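PDB 4RSX: type III effector HopA1 from Pseudomonas syringae pv. tomato str. DC3000, which probably enters host plant cells through the bacterial type III secretion system and acts there as an effector, this chain being roughly its C-terminal two thirds. Local coordinates for residues S6-N9 / S10-E13; S25-D28 / I29-I32; I99-K102 / H103-E107; G152-T155 / D156-V159; D230-P233 / F234-L238. One frame throughout, in Å; residues are numbered along the deposited sequence.

Contact 1. Residues S6-N9 / S10-E13; sequences STFN and SFHE
Phe8 reaches His12 and Phe11 on the next turn of helix 2-19, a regular alpha-helix near the start of the chain. The CG of Phe8 lies opposite its own backbone N (chi1 -177°), and this brings the end of the ring back toward the following turn. There CE2 sits 3.8 Å from His12 CB, and the two side chains cross obliquely. The contact with Phe11 is looser, with Phe8 CE1 4.3 Å from Phe11 CD2. Beyond the segment, Lys239 of helix 234-245 makes a cation-pi contact with Phe8, and Phe11 packs on Leu238 and Leu242 of that helix.

Asn9 takes part mainly through its backbone. Its carbonyl O accepts Glu13 N at 3.0 Å. The neighbouring bond, from His12 N to Phe8 O, is shorter at 2.7 Å and nearly straight on the carbonyl.

Ser10 bends back over the preceding turn. Its OG stands between its own N and carbonyl carbon (chi1 75°), close to the carbonyl of Thr7. OG is also hydrogen-bonded to the backbone N of Ser194, which ties the helix to a distant part of the chain. Thr7 O accepts Phe11 N at 3.2 Å, and Ser10 OG lies 3.1 Å from the same oxygen.

Contact 2. Residues S25-D28 / I29-I32; sequences SRMD and IYKI
Met27 and Tyr30 both carry CG anti to the backbone N, with chi1 at -168° and 177°. Their side chains therefore lie side by side and point the same way from helix 26-35. Met27 bends again at its second and third torsions, and this sets the sulfur beside the ring. SD is 3.7 Å from Tyr30 CD2 and 5.0 Å from the ring centroid. It lies at the ring edge, 76° off the ring normal. This is a Met-aromatic contact of the edge type. Both residues also pack on Met217 of helix 215-228.

Lys31 runs extended across Met27. Its CG rests 3.3 Å from Met27 O, and its CE approaches Met27 CG. Its amino group is near Asp28, but the charged atoms do not touch. Ile29 turns to the buried side, where it meets Ala18 of helix 2-19 and Ser224. Its CG1 lies 3.3 Å from the carbonyl O of Ser25.

At the start of the helix two side chains hold two backbone N-H groups. Ser25 OG accepts Asp28 N at 2.8 Å. In return Asp28 OD2 accepts Ser25 N at 2.9 Å, on its anti side and out of the carboxylate plane. Ser25 is the N-cap, and the reciprocal pair is a capping box, the classic way of closing the first turn of an alpha-helix.

Contact 3. Residues I99-K102 / H103-E107; sequences IIPK and HERRE
The backbone runs extended through Pro101, turns at Lys102 (phi/psi -51°/-45°) and is extended again from His103, and this brings Arg105 back against Pro101. Pro101 ends strand 96-101 of the seven-stranded antiparallel sheet. The residues after it begin the connection to strand 111-116, which is not a sheet neighbour of 96-101.

The main contact is between Pro101 and Arg105. The proline ring lies over one face of the guanidinium group, with CB above its centre and 3.6 Å from Arg105 CZ. Pro101 CG sits further back along the chain, 3.8 Å from Arg105 NE and 3.9 Å from Arg105 CD. Arg105 is extended from CG to NE, and its length passes obliquely across the proline. Its NH1 is hydrogen-bonded to the carbonyl oxygens of Ile134 and Ile140. These bonds should hold the flat group in place under the proline, and they link the connection to helix 123-136 and strand 140-146. Ile134 also packs on Pro101.

Lys102 and His103 make a second, more exposed pair. They lie side by side and point the same way. Lys102 CG is over one face of the imidazole, and Lys102 CE is 4.1 Å from His103 NE2. Inside the turn, Pro101 CG comes within 3.6 Å of the carbonyl O of His103.

Contact 4. Residues G152-T155 / D156-V159; sequences GQMT and DSAV
Ser157 OG accepts the backbone N-H of Gly152 at 3.0 Å, and the bond is almost straight (172°). It closes the end of the loop between strands 140-146 and 158-162. These strands follow each other in the chain and are antiparallel neighbours in the sheet, which makes the unit a beta-hairpin with a long connection. The OG of Ser157 lies anti to its carbonyl carbon (chi1 -70°), and from there it faces Gly152 across the loop. Gly152 has a positive phi (101°), a backbone shape that suits glycine. The backbone of Gly152 is also bonded to Ser40, and that of Ser157 to Ile146 on the neighbouring strand.

Met154 meets the following residues mainly through CB. This atom points toward them, while the rest of the side chain bends twice and leads away. Met154 CG passes 4.1 Å from Ser157 OG, and Met154 O is 3.7 Å from the same oxygen. The side chain also touches Ile146.

Asp156 divides its carboxylate between two neighbours. OD2 forms a salt bridge with Lys144 of strand 140-146. This second tie joins the loop to the same strand as the backbone bond of Ser157. The other oxygen, Asp156 OD1, lies alongside the methionine, 3.5 Å from Met154 CB. It is 4.0 Å from Thr155 OG1.

Contact 5. Residues D230-P233 / F234-L238; sequences DGMP and FLARL
Arg237 binds back to Met232 and Pro233. Its NE donates to Met232 O at 2.9 Å with an N-H...O angle of 156°. The oxygen lies close to the guanidinium plane, at its edge. From the side of the carbonyl, NE stands above the plane, 40° out of it. The backbone N of Arg237 donates to Pro233 O, also at 2.9 Å, and here the donor is in the carbonyl plane. One residue thus holds two successive carbonyls, one with its side chain and one with its backbone. A water lies near Met232 O and Arg237 NH1, but both of its bonds are weak.

Apolar atoms pack beside these bonds. Met232 CG is 3.7 Å from Arg237 CG. The end of the methionine reaches Ala236, with Met232 CE 3.8 Å from Ala236 CB.

This is the N-terminal end of helix 234-245, with Pro233 at the N-cap position. The loop before it comes from helix 215-228.

The guanidinium is positioned from two further sides. Arg237 bends at its third torsion (chi3 -86°), and this turns the flat group back toward the helix start. Phe234 CD2 lies 3.6 Å above one of its faces, offset toward the rim. NH2 is hydrogen-bonded to the carbonyl O of Ala226, near the end of helix 215-228. Behind the phenylalanine, Leu238 CD1 lies over one face of the ring at 3.8 Å. Phe234 also packs on Leu227 and on Lys16 of helix 2-19.

How the contacts relate
Contacts 1, 2 and 5 belong to the helical part of the chain, and contacts 3 and 4 to the antiparallel sheet. Contact 1 is partly buried, while the other four are surface contacts. Contacts 1 and 5 touch: Phe8 packs on Leu235, Phe11 on Leu238 and His12 on both. Contact 2 lies about 17 Å from contact 1, centre to centre, on the helix that follows. Contacts 2 and 5 both lie at helix starts, one with a capping box and one with an arginine. Contacts 3 and 4 both bond to strand 140-146, through Arg105 and Asp156. Contact 3 relies on a proline packed against a guanidinium face, and contact 4 on a serine bond.

Contact 1. Residues S6-N9 / S10-E13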
loop_
_atom_site.group_PDB
_atom_site.type_symbol
_atom_site.label_atom_id
_atom_site.label_comp_id
_atom_site.label_asym_id
_atom_site.label_seq_id
_atom_site.Cartn_x
_atom_site.Cartn_y
_atom_site.Cartn_z
ATOM N N SER A 6 -4.344 18.615 -3.749
ATOM C CA SER A 6 -4.693 18.016 -2.472
ATOM C C SER A 6 -3.558 17.104 -1.996
ATOM O O SER A 6 -3.184 17.095 -0.820
ATOM C CB SER A 6 -6.003 17.234 -2.635
ATOM O OG SER A 6 -6.309 16.467 -1.481
ATOM N N THR A 7 -2.998 16.351 -2.932
ATOM C CA THR A 7 -1.903 15.442 -2.630
ATOM C C THR A 7 -0.640 16.190 -2.168
ATOM O O THR A 7 -0.021 15.819 -1.179
ATOM C CB THR A 7 -1.600 14.549 -3.851
ATOM O OG1 THR A 7 -2.794 13.832 -4.215
ATOM C CG2 THR A 7 -0.474 13.567 -3.535
ATOM N N PHE A 8 -0.263 17.243 -2.884
ATOM C CA PHE A 8 0.904 17.999 -2.492
ATOM C C PHE A 8 0.704 18.658 -1.128
ATOM O O PHE A 8 1.632 18.687 -0.298
ATOM C CB PHE A 8 1.267 19.056 -3.532
ATOM C CG PHE A 8 2.510 19.796 -3.179
ATOM C CD1 PHE A 8 3.743 19.345 -3.629
ATOM C CD2 PHE A 8 2.467 20.901 -2.319
ATOM C CE1 PHE A 8 4.914 19.997 -3.261
ATOM C CE2 PHE A 8 3.627 21.550 -1.947
ATOM C CZ PHE A 8 4.861 21.100 -2.428
ATOM N N ASN A 9 -0.488 19.204 -0.896
ATOM C CA ASN A 9 -0.769 19.867 0.383
ATOM C C ASN A 9 -0.648 18.950 1.607
ATOM O O ASN A 9 -0.237 19.400 2.679
ATOM C CB ASN A 9 -2.142 20.574 0.371
ATOM C CG ASN A 9 -2.199 21.758 -0.610
ATOM O OD1 ASN A 9 -1.172 22.370 -0.946
ATOM N ND2 ASN A 9 -3.412 22.085 -1.068
ATOM N N SER A 10 -1.011 17.676 1.471
ATOM C CA SER A 10 -0.853 16.748 2.611
ATOM C C SER A 10 0.624 16.393 2.793
ATOM O O SER A 10 1.091 16.191 3.909
ATOM C CB SER A 10 -1.679 15.468 2.428
ATOM O OG SER A 10 -1.075 14.601 1.467
ATOM N N PHE A 11 1.352 16.326 1.683
ATOM C CA PHE A 11 2.799 16.147 1.711
ATOM C C PHE A 11 3.470 17.353 2.366
ATOM O O PHE A 11 4.354 17.205 3.217
ATOM C CB PHE A 11 3.319 15.954 0.283
ATOM C CG PHE A 11 4.821 15.801 0.184
ATOM C CD1 PHE A 11 5.458 14.693 0.720
ATOM C CD2 PHE A 11 5.588 16.765 -0.453
ATOM C CE1 PHE A 11 6.843 14.543 0.629
ATOM C CE2 PHE A 11 6.979 16.625 -0.547
ATOM C CZ PHE A 11 7.602 15.508 -0.002
ATOM N N HIS A 12 3.048 18.550 1.978
ATOM C CA HIS A 12 3.625 19.762 2.555
ATOM C C HIS A 12 3.368 19.877 4.067
ATOM O O HIS A 12 4.268 20.230 4.832
ATOM C CB HIS A 12 3.125 21.010 1.817
ATOM C CG HIS A 12 3.801 22.270 2.254
ATOM N ND1 HIS A 12 4.911 22.782 1.618
ATOM C CD2 HIS A 12 3.538 23.112 3.284
ATOM C CE1 HIS A 12 5.292 23.893 2.223
ATOM N NE2 HIS A 12 4.478 24.114 3.237
ATOM N N GLU A 13 2.149 19.570 4.499
ATOM C CA GLU A 13 1.838 19.543 5.938
ATOM C C GLU A 13 2.773 18.615 6.731
ATOM O O GLU A 13 3.333 19.007 7.765
ATOM C CB GLU A 13 0.376 19.138 6.176
ATOM C CG GLU A 13 0.029 19.004 7.666
ATOM C CD GLU A 13 0.283 20.295 8.443
ATOM O OE1 GLU A 13 0.132 21.385 7.852
ATOM O OE2 GLU A 13 0.639 20.230 9.645
#

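Contact 2. Residues S25-D28 / I29-I32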
loop_
_atom_site.group_PDB
_atom_site.type_symbol
_atom_site.label_atom_id
_atom_site.label_comp_id
_atom_site.label_asym_id
_atom_site.label_seq_id
_atom_site.Cartn_x
_atom_site.Cartn_y
_atom_site.Cartn_z
ATOM N N SER A 25 15.534 12.800 12.356
ATOM C CA SER A 25 16.128 11.732 11.557
ATOM C C SER A 25 15.157 11.324 10.455
ATOM O O SER A 25 13.995 11.748 10.459
ATOM C CB SER A 25 16.412 10.514 12.427
ATOM O OG SER A 25 15.210 9.822 12.727
ATOM N N ARG A 26 15.618 10.492 9.525
ATOM C CA ARG A 26 14.727 9.964 8.499
ATOM C C ARG A 26 13.614 9.158 9.156
ATOM O O ARG A 26 12.453 9.232 8.733
ATOM C CB ARG A 26 15.489 9.122 7.462
ATOM C CG ARG A 26 16.329 9.953 6.489
ATOM C CD ARG A 26 17.252 9.083 5.621
ATOM N NE ARG A 26 18.245 8.393 6.436
ATOM C CZ ARG A 26 18.212 7.100 6.754
ATOM N NH1 ARG A 26 17.254 6.300 6.298
ATOM N NH2 ARG A 26 19.169 6.594 7.517
ATOM N N MET A 27 13.970 8.415 10.204
ATOM C CA MET A 27 13.003 7.630 10.972
ATOM C C MET A 27 11.967 8.502 11.699
ATOM O O MET A 27 10.777 8.156 11.745
ATOM C CB MET A 27 13.724 6.724 11.973
ATOM C CG MET A 27 12.845 5.662 12.603
ATOM S SD MET A 27 12.157 4.530 11.373
ATOM C CE MET A 27 13.643 3.993 10.536
ATOM N N ASP A 28 12.411 9.627 12.257
ATOM C CA ASP A 28 11.488 10.569 12.888
ATOM C C ASP A 28 10.445 11.010 11.870
ATOM O O ASP A 28 9.234 10.925 12.117
ATOM C CB ASP A 28 12.232 11.808 13.391
ATOM C CG ASP A 28 13.074 11.528 14.610
ATOM O OD1 ASP A 28 12.693 10.635 15.397
ATOM O OD2 ASP A 28 14.115 12.208 14.772
ATOM N N ILE A 29 10.932 11.468 10.718
ATOM C CA ILE A 29 10.066 11.934 9.652
ATOM C C ILE A 29 9.098 10.829 9.263
ATOM O O ILE A 29 7.904 11.072 9.100
ATOM C CB ILE A 29 10.892 12.408 8.446
ATOM C CG1 ILE A 29 11.765 13.592 8.873
ATOM C CG2 ILE A 29 9.984 12.759 7.269
ATOM C CD1 ILE A 29 12.822 13.980 7.873
ATOM N N TYR A 30 9.613 9.607 9.174
ATOM C CA TYR A 30 8.815 8.440 8.812
ATOM C C TYR A 30 7.715 8.095 9.841
ATOM O O TYR A 30 6.606 7.669 9.465
ATOM C CB TYR A 30 9.755 7.249 8.599
ATOM C CG TYR A 30 9.056 5.953 8.300
ATOM C CD1 TYR A 30 8.245 5.823 7.176
ATOM C CD2 TYR A 30 9.217 4.847 9.131
ATOM C CE1 TYR A 30 7.601 4.629 6.890
ATOM C CE2 TYR A 30 8.582 3.641 8.854
ATOM C CZ TYR A 30 7.778 3.536 7.729
ATOM O OH TYR A 30 7.137 2.346 7.457
ATOM N N LYS A 31 8.016 8.267 11.130
ATOM C CA LYS A 31 7.041 7.933 12.170
ATOM C C LYS A 31 5.790 8.805 12.101
ATOM O O LYS A 31 4.709 8.353 12.465
ATOM C CB LYS A 31 7.669 7.990 13.564
ATOM C CG LYS A 31 8.584 6.793 13.879
ATOM C CD LYS A 31 9.209 6.920 15.280
ATOM C CE LYS A 31 10.181 5.774 15.560
ATOM N NZ LYS A 31 11.117 6.087 16.683
ATOM N N ILE A 32 5.937 10.042 11.624
ATOM C CA ILE A 32 4.776 10.907 11.398
ATOM C C ILE A 32 3.799 10.285 10.390
ATOM O O ILE A 32 2.585 10.329 10.588
ATOM C CB ILE A 32 5.176 12.315 10.922
ATOM C CG1 ILE A 32 6.135 12.970 11.924
ATOM C CG2 ILE A 32 3.938 13.178 10.737
ATOM C CD1 ILE A 32 6.856 14.178 11.364
#

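Contact 3. Residues I99-K102 / H103-E107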
loop_
_atom_site.group_PDB
_atom_site.type_symbol
_atom_site.label_atom_id
_atom_site.label_comp_id
_atom_site.label_asym_id
_atom_site.label_seq_id
_atom_site.Cartn_x
_atom_site.Cartn_y
_atom_site.Cartn_z
ATOM N N ILE A 99 -0.686 -12.247 -2.556
ATOM C CA ILE A 99 -1.552 -12.967 -3.462
ATOM C C ILE A 99 -0.916 -12.852 -4.834
ATOM O O ILE A 99 -0.782 -11.747 -5.363
ATOM C CB ILE A 99 -2.906 -12.273 -3.519
ATOM C CG1 ILE A 99 -3.467 -12.110 -2.102
ATOM C CG2 ILE A 99 -3.861 -13.028 -4.438
ATOM C CD1 ILE A 99 -4.635 -11.110 -2.015
ATOM N N ILE A 100 -0.516 -13.979 -5.412
ATOM C CA ILE A 100 0.223 -13.965 -6.668
ATOM C C ILE A 100 -0.443 -14.849 -7.718
ATOM O O ILE A 100 -1.091 -15.849 -7.379
ATOM C CB ILE A 100 1.681 -14.448 -6.475
ATOM C CG1 ILE A 100 1.719 -15.955 -6.232
ATOM C CG2 ILE A 100 2.339 -13.723 -5.312
ATOM C CD1 ILE A 100 3.092 -16.456 -5.863
ATOM N N PRO A 101 -0.288 -14.480 -9.002
ATOM C CA PRO A 101 -0.760 -15.385 -10.056
ATOM C C PRO A 101 0.166 -16.584 -10.093
ATOM O O PRO A 101 1.362 -16.437 -9.769
ATOM C CB PRO A 101 -0.589 -14.565 -11.335
ATOM C CG PRO A 101 0.587 -13.623 -11.014
ATOM C CD PRO A 101 0.399 -13.288 -9.540
ATOM N N LYS A 102 -0.385 -17.741 -10.461
ATOM C CA LYS A 102 0.369 -18.983 -10.613
ATOM C C LYS A 102 1.596 -18.782 -11.506
ATOM O O LYS A 102 2.704 -19.228 -11.187
ATOM C CB LYS A 102 -0.566 -20.052 -11.198
ATOM C CG LYS A 102 0.052 -21.421 -11.458
ATOM C CD LYS A 102 -1.021 -22.362 -12.018
ATOM C CE LYS A 102 -0.427 -23.636 -12.616
ATOM N NZ LYS A 102 -1.411 -24.322 -13.515
ATOM N N HIS A 103 1.402 -18.093 -12.624
ATOM C CA HIS A 103 2.521 -17.790 -13.503
ATOM C C HIS A 103 3.004 -16.368 -13.265
ATOM O O HIS A 103 2.323 -15.402 -13.601
ATOM C CB HIS A 103 2.138 -18.012 -14.967
ATOM C CG HIS A 103 1.712 -19.415 -15.263
ATOM N ND1 HIS A 103 2.575 -20.491 -15.174
ATOM C CD2 HIS A 103 0.511 -19.927 -15.629
ATOM C CE1 HIS A 103 1.925 -21.600 -15.482
ATOM N NE2 HIS A 103 0.673 -21.287 -15.762
ATOM N N GLU A 104 4.193 -16.265 -12.683
ATOM C CA GLU A 104 4.806 -14.988 -12.323
ATOM C C GLU A 104 4.780 -13.952 -13.451
ATOM O O GLU A 104 5.046 -14.277 -14.603
ATOM C CB GLU A 104 6.253 -15.216 -11.859
ATOM C CG GLU A 104 6.999 -13.942 -11.494
ATOM C CD GLU A 104 8.343 -14.214 -10.862
ATOM O OE1 GLU A 104 8.447 -14.083 -9.625
ATOM O OE2 GLU A 104 9.294 -14.556 -11.596
ATOM N N ARG A 105 4.457 -12.709 -13.101
ATOM C CA ARG A 105 4.474 -11.602 -14.052
ATOM C C ARG A 105 5.642 -10.669 -13.731
ATOM O O ARG A 105 5.815 -10.274 -12.583
ATOM C CB ARG A 105 3.136 -10.859 -13.998
ATOM C CG ARG A 105 1.947 -11.780 -14.281
ATOM C CD ARG A 105 0.609 -11.127 -14.000
ATOM N NE ARG A 105 -0.496 -12.057 -14.259
ATOM C CZ ARG A 105 -1.684 -12.006 -13.663
ATOM N NH1 ARG A 105 -1.943 -11.050 -12.768
ATOM N NH2 ARG A 105 -2.617 -12.911 -13.970
ATOM N N ARG A 106 6.455 -10.341 -14.735
ATOM C CA ARG A 106 7.601 -9.436 -14.544
ATOM C C ARG A 106 7.117 -8.071 -14.050
ATOM O O ARG A 106 6.074 -7.573 -14.505
ATOM C CB ARG A 106 8.405 -9.286 -15.855
ATOM C CG ARG A 106 9.584 -8.297 -15.801
ATOM C CD ARG A 106 10.120 -7.941 -17.204
ATOM N NE ARG A 106 10.839 -6.655 -17.230
ATOM C CZ ARG A 106 10.378 -5.523 -17.778
ATOM N NH1 ARG A 106 9.187 -5.488 -18.374
ATOM N NH2 ARG A 106 11.114 -4.413 -17.744
ATOM N N GLU A 107 7.850 -7.480 -13.106
ATOM C CA GLU A 107 7.525 -6.140 -12.594
ATOM C C GLU A 107 8.246 -5.059 -13.392
ATOM O O GLU A 107 9.450 -5.182 -13.644
ATOM C CB GLU A 107 7.947 -5.996 -11.126
ATOM C CG GLU A 107 7.211 -6.896 -10.127
ATOM C CD GLU A 107 7.762 -6.738 -8.701
ATOM O OE1 GLU A 107 8.625 -5.854 -8.496
ATOM O OE2 GLU A 107 7.343 -7.484 -7.784
#

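Contact 4. Residues G152-T155 / D156-V159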
loop_
_atom_site.group_PDB
_atom_site.type_symbol
_atom_site.label_atom_id
_atom_site.label_comp_id
_atom_site.label_asym_id
_atom_site.label_seq_id
_atom_site.Cartn_x
_atom_site.Cartn_y
_atom_site.Cartn_z
ATOM N N GLY A 152 -6.851 -2.825 9.160
ATOM C CA GLY A 152 -7.547 -1.625 9.597
ATOM C C GLY A 152 -6.698 -0.736 10.490
ATOM O O GLY A 152 -7.114 0.371 10.849
ATOM N N GLN A 153 -5.503 -1.210 10.839
ATOM C CA GLN A 153 -4.596 -0.444 11.697
ATOM C C GLN A 153 -3.322 0.021 10.995
ATOM O O GLN A 153 -2.485 0.686 11.606
ATOM C CB GLN A 153 -4.186 -1.277 12.912
ATOM C CG GLN A 153 -5.252 -1.459 13.965
ATOM C CD GLN A 153 -4.986 -2.681 14.829
ATOM O OE1 GLN A 153 -5.847 -3.548 14.970
ATOM N NE2 GLN A 153 -3.784 -2.765 15.398
ATOM N N MET A 154 -3.164 -0.349 9.728
ATOM C CA MET A 154 -1.955 -0.022 8.969
ATOM C C MET A 154 -2.287 0.940 7.849
ATOM O O MET A 154 -3.434 1.009 7.408
ATOM C CB MET A 154 -1.361 -1.276 8.319
ATOM C CG MET A 154 -1.340 -2.503 9.185
ATOM S SD MET A 154 -0.600 -2.136 10.777
ATOM C CE MET A 154 1.005 -1.514 10.269
ATOM N N THR A 155 -1.281 1.659 7.358
ATOM C CA THR A 155 -1.471 2.482 6.169
ATOM C C THR A 155 -1.578 1.598 4.940
ATOM O O THR A 155 -2.095 2.023 3.913
ATOM C CB THR A 155 -0.324 3.466 5.967
ATOM O OG1 THR A 155 0.920 2.750 5.942
ATOM C CG2 THR A 155 -0.304 4.509 7.099
ATOM N N ASP A 156 -1.105 0.362 5.057
ATOM C CA ASP A 156 -1.065 -0.554 3.917
ATOM C C ASP A 156 -1.694 -1.932 4.217
ATOM O O ASP A 156 -1.072 -2.969 3.986
ATOM C CB ASP A 156 0.384 -0.695 3.394
ATOM C CG ASP A 156 1.349 -1.198 4.466
ATOM O OD1 ASP A 156 0.969 -1.202 5.663
ATOM O OD2 ASP A 156 2.490 -1.588 4.117
ATOM N N SER A 157 -2.934 -1.934 4.711
ATOM C CA SER A 157 -3.661 -3.172 4.999
ATOM C C SER A 157 -3.896 -4.023 3.749
ATOM O O SER A 157 -3.909 -5.264 3.824
ATOM C CB SER A 157 -5.007 -2.875 5.688
ATOM O OG SER A 157 -4.804 -2.404 7.008
ATOM N N ALA A 158 -4.100 -3.356 2.608
ATOM C CA ALA A 158 -4.267 -4.057 1.329
ATOM C C ALA A 158 -3.745 -3.227 0.157
ATOM O O ALA A 158 -4.124 -2.060 -0.010
ATOM C CB ALA A 158 -5.728 -4.432 1.111
ATOM N N VAL A 159 -2.877 -3.833 -0.653
ATOM C CA VAL A 159 -2.239 -3.124 -1.758
ATOM C C VAL A 159 -2.181 -4.000 -3.028
ATOM O O VAL A 159 -1.863 -5.202 -2.958
ATOM C CB VAL A 159 -0.785 -2.644 -1.399
ATOM C CG1 VAL A 159 -0.226 -1.752 -2.513
ATOM C CG2 VAL A 159 -0.724 -1.890 -0.050
#

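Contact 5. Residues D230-P233 / F234-L238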
loop_
_atom_site.group_PDB
_atom_site.type_symbol
_atom_site.label_atom_id
_atom_site.label_comp_id
_atom_site.label_asym_id
_atom_site.label_seq_id
_atom_site.Cartn_x
_atom_site.Cartn_y
_atom_site.Cartn_z
ATOM N N ASP A 230 19.573 24.443 1.347
ATOM C CA ASP A 230 19.426 25.802 1.870
ATOM C C ASP A 230 19.509 26.853 0.763
ATOM O O ASP A 230 19.818 26.529 -0.386
ATOM C CB ASP A 230 20.454 26.076 2.970
ATOM C CG ASP A 230 21.876 25.847 2.504
ATOM O OD1 ASP A 230 22.214 26.268 1.372
ATOM O OD2 ASP A 230 22.660 25.243 3.270
ATOM N N GLY A 231 19.230 28.107 1.105
ATOM C CA GLY A 231 19.290 29.170 0.119
ATOM C C GLY A 231 17.983 29.438 -0.613
ATOM O O GLY A 231 17.880 30.418 -1.352
ATOM N N MET A 232 16.986 28.576 -0.420
ATOM C CA MET A 232 15.695 28.748 -1.092
ATOM C C MET A 232 14.542 28.535 -0.101
ATOM O O MET A 232 14.762 27.965 0.973
ATOM C CB MET A 232 15.584 27.803 -2.299
ATOM C CG MET A 232 16.697 26.776 -2.386
ATOM S SD MET A 232 16.827 26.051 -4.035
ATOM C CE MET A 232 15.125 25.536 -4.321
ATOM N N PRO A 233 13.327 29.033 -0.434
ATOM C CA PRO A 233 12.156 28.784 0.428
ATOM C C PRO A 233 11.940 27.285 0.627
ATOM O O PRO A 233 12.323 26.494 -0.257
ATOM C CB PRO A 233 10.987 29.372 -0.378
ATOM C CG PRO A 233 11.620 30.438 -1.235
ATOM C CD PRO A 233 13.008 29.925 -1.569
ATOM N N PHE A 234 11.352 26.901 1.761
ATOM C CA PHE A 234 11.143 25.496 2.086
ATOM C C PHE A 234 10.235 24.844 1.044
ATOM O O PHE A 234 10.470 23.711 0.621
ATOM C CB PHE A 234 10.568 25.359 3.499
ATOM C CG PHE A 234 10.412 23.934 3.957
ATOM C CD1 PHE A 234 9.209 23.488 4.485
ATOM C CD2 PHE A 234 11.465 23.027 3.837
ATOM C CE1 PHE A 234 9.054 22.165 4.912
ATOM C CE2 PHE A 234 11.311 21.690 4.255
ATOM C CZ PHE A 234 10.102 21.266 4.795
ATOM N N LEU A 235 9.222 25.584 0.604
ATOM C CA LEU A 235 8.314 25.112 -0.436
ATOM C C LEU A 235 9.056 24.743 -1.732
ATOM O O LEU A 235 8.812 23.681 -2.322
ATOM C CB LEU A 235 7.241 26.170 -0.712
ATOM C CG LEU A 235 6.280 25.834 -1.847
ATOM C CD1 LEU A 235 5.654 24.462 -1.614
ATOM C CD2 LEU A 235 5.193 26.910 -1.984
ATOM N N ALA A 236 9.955 25.621 -2.170
ATOM C CA ALA A 236 10.780 25.348 -3.346
ATOM C C ALA A 236 11.758 24.181 -3.116
ATOM O O ALA A 236 12.038 23.409 -4.037
ATOM C CB ALA A 236 11.531 26.606 -3.779
ATOM N N ARG A 237 12.280 24.055 -1.900
ATOM C CA ARG A 237 13.195 22.949 -1.593
ATOM C C ARG A 237 12.489 21.585 -1.683
ATOM O O ARG A 237 13.013 20.657 -2.281
ATOM C CB ARG A 237 13.881 23.155 -0.232
ATOM C CG ARG A 237 14.978 24.247 -0.233
ATOM C CD ARG A 237 15.658 24.380 1.129
ATOM N NE ARG A 237 14.944 25.274 2.043
ATOM C CZ ARG A 237 14.715 25.008 3.330
ATOM N NH1 ARG A 237 14.066 25.884 4.089
ATOM N NH2 ARG A 237 15.131 23.867 3.863
ATOM N N LEU A 238 11.279 21.494 -1.135
ATOM C CA LEU A 238 10.443 20.303 -1.282
ATOM C C LEU A 238 10.220 19.910 -2.741
ATOM O O LEU A 238 10.445 18.756 -3.127
ATOM C CB LEU A 238 9.089 20.535 -0.627
ATOM C CG LEU A 238 9.090 20.355 0.882
ATOM C CD1 LEU A 238 7.787 20.880 1.494
ATOM C CD2 LEU A 238 9.297 18.893 1.217
HETATM O O HOH W 1 14.798 29.114 4.097
#